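Local coordinates for protein serpin-ZX (Arabidopsis thaliana, PDB 3LE2) that inhibits the cysteine protease metacaspase-9 and limits the death-promoting protease RD21A, acting as a serpin whose reactive centre loop is cleaved and becomes covalently attached to metacaspase-9, at residues L106-P110 and S111-L115. Sequence-based numbering, arbitrary orientation.
Sequences LSFKP and SFKQL
The rings of Phe108 and Phe112 lie side by side with their planes only 26° apart, yet they are slid past each other so far that little of one overlaps the other. Their centroids stand 5.7 Å apart, and the touching is done by one flank of each ring, Phe108 CD1 against Phe112 CD2 at 3.7 Å. Lys113 comes to another part of Phe108, setting CE at the ring edge near its plane. Its chain runs at about a right angle to the phenylalanine side chain, with Lys113 CG 3.6 Å from Phe108 CB. The extended chain passes Phe108 CB and takes NZ away from the ring, to a water that also accepts from Phe108 N; the bond from NZ is weak. On Phe112, CG is anti to the backbone N (chi1 -178°), and the ring is thereby laid alongside Phe108 while CB stays 3.3 Å from Lys109 O. The contact spans the start of helix 110-119, helix E of the serpin fold, which links strands s2A (93-103) and s1A (123-127) of sheet A; Phe108 is still in the loop, Phe112 and Lys113 in the first turn. Lys109 is the N-cap, and at Pro110 a proline costs no helical hydrogen bond. The first turn is closed by Lys113 N, which donates to Lys109 O at 3.1 Å, with an N-H...O angle of 156°. One residue further on, Gln114 N reaches Pro110 O at 3.2 Å in a weak, more bent bond. The side chains of Phe108 and Phe112 both touch Met312, itself backbone-bonded to Lys109; Ile46 of helix 37-49 packs on Phe112, and Ser124 meets Phe108 and Lys113. Away from the buried phenylalanines, Ser111 OG rests 3.6 Å from Lys109 CB on the more exposed side.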
loop_
_atom_site.group_PDB
_atom_site.type_symbol
_atom_site.label_atom_id
_atom_site.label_comp_id
_atom_site.label_asym_id
_atom_site.label_seq_id
_atom_site.Cartn_x
_atom_site.Cartn_y
_atom_site.Cartn_z
ATOM N N LEU A 106 -11.731 -8.866 28.089
ATOM C CA LEU A 106 -12.792 -8.961 27.108
ATOM C C LEU A 106 -12.647 -10.258 26.334
ATOM O O LEU A 106 -11.698 -11.019 26.535
ATOM C CB LEU A 106 -12.743 -7.772 26.151
ATOM C CG LEU A 106 -12.793 -6.400 26.830
ATOM C CD1 LEU A 106 -12.247 -5.304 25.936
ATOM C CD2 LEU A 106 -14.203 -6.091 27.261
ATOM N N SER A 107 -13.613 -10.506 25.458
ATOM C CA SER A 107 -13.615 -11.681 24.607
ATOM C C SER A 107 -14.490 -11.393 23.394
ATOM O O SER A 107 -15.517 -10.728 23.510
ATOM C CB SER A 107 -14.115 -12.905 25.382
ATOM O OG SER A 107 -15.102 -12.538 26.326
ATOM N N PHE A 108 -14.063 -11.867 22.229
ATOM C CA PHE A 108 -14.804 -11.647 20.999
ATOM C C PHE A 108 -15.996 -12.572 20.990
ATOM O O PHE A 108 -15.937 -13.653 21.568
ATOM C CB PHE A 108 -13.931 -11.942 19.774
ATOM C CG PHE A 108 -12.704 -11.082 19.679
ATOM C CD1 PHE A 108 -12.803 -9.739 19.352
ATOM C CD2 PHE A 108 -11.446 -11.617 19.912
ATOM C CE1 PHE A 108 -11.660 -8.934 19.265
ATOM C CE2 PHE A 108 -10.301 -10.823 19.829
ATOM C CZ PHE A 108 -10.407 -9.480 19.504
ATOM N N LYS A 109 -17.080 -12.145 20.350
ATOM C CA LYS A 109 -18.188 -13.043 20.077
ATOM C C LYS A 109 -17.638 -14.147 19.210
ATOM O O LYS A 109 -17.004 -13.870 18.197
ATOM C CB LYS A 109 -19.307 -12.334 19.313
ATOM C CG LYS A 109 -20.183 -11.447 20.164
ATOM C CD LYS A 109 -21.413 -10.967 19.400
ATOM C CE LYS A 109 -22.276 -10.052 20.271
ATOM N NZ LYS A 109 -23.571 -9.695 19.623
ATOM N N PRO A 110 -17.877 -15.404 19.599
ATOM C CA PRO A 110 -17.415 -16.550 18.809
ATOM C C PRO A 110 -17.689 -16.343 17.329
ATOM O O PRO A 110 -16.842 -16.667 16.494
ATOM C CB PRO A 110 -18.265 -17.697 19.344
ATOM C CG PRO A 110 -18.505 -17.325 20.766
ATOM C CD PRO A 110 -18.637 -15.821 20.789
ATOM N N SER A 111 -18.863 -15.800 17.020
ATOM C CA SER A 111 -19.279 -15.561 15.643
ATOM C C SER A 111 -18.336 -14.599 14.922
ATOM O O SER A 111 -17.919 -14.855 13.791
ATOM C CB SER A 111 -20.711 -15.024 15.613
ATOM O OG SER A 111 -20.907 -14.030 16.603
ATOM N N PHE A 112 -18.013 -13.491 15.583
ATOM C CA PHE A 112 -17.029 -12.537 15.080
ATOM C C PHE A 112 -15.692 -13.230 14.781
ATOM O O PHE A 112 -15.057 -12.956 13.760
ATOM C CB PHE A 112 -16.851 -11.393 16.088
ATOM C CG PHE A 112 -15.895 -10.326 15.641
ATOM C CD1 PHE A 112 -16.295 -9.347 14.749
ATOM C CD2 PHE A 112 -14.595 -10.300 16.117
ATOM C CE1 PHE A 112 -15.418 -8.364 14.331
ATOM C CE2 PHE A 112 -13.714 -9.320 15.707
ATOM C CZ PHE A 112 -14.126 -8.349 14.810
ATOM N N LYS A 113 -15.287 -14.147 15.659
ATOM C CA LYS A 113 -14.027 -14.881 15.509
ATOM C C LYS A 113 -13.992 -15.745 14.257
ATOM O O LYS A 113 -12.923 -15.979 13.680
ATOM C CB LYS A 113 -13.775 -15.784 16.721
ATOM C CG LYS A 113 -13.396 -15.065 18.000
ATOM C CD LYS A 113 -12.992 -16.062 19.084
ATOM C CE LYS A 113 -12.825 -15.367 20.431
ATOM N NZ LYS A 113 -12.683 -16.324 21.570
ATOM N N GLN A 114 -15.160 -16.242 13.858
ATOM C CA GLN A 114 -15.267 -17.106 12.691
ATOM C C GLN A 114 -15.240 -16.267 11.418
ATOM O O GLN A 114 -14.548 -16.592 10.452
ATOM C CB GLN A 114 -16.556 -17.931 12.758
ATOM C CG GLN A 114 -16.622 -19.050 11.731
ATOM C CD GLN A 114 -15.521 -20.082 11.922
ATOM O OE1 GLN A 114 -15.441 -20.739 12.965
ATOM N NE2 GLN A 114 -14.668 -20.232 10.914
ATOM N N LEU A 115 -16.005 -15.184 11.423
ATOM C CA LEU A 115 -15.997 -14.242 10.317
ATOM C C LEU A 115 -14.557 -13.818 10.005
ATOM O O LEU A 115 -14.125 -13.849 8.848
ATOM C CB LEU A 115 -16.861 -13.035 10.664
ATOM C CG LEU A 115 -16.815 -11.830 9.731
ATOM C CD1 LEU A 115 -17.137 -12.249 8.305
ATOM C CD2 LEU A 115 -17.774 -10.748 10.228
HETATM O O HOH W 1 -11.603 -13.676 22.750
#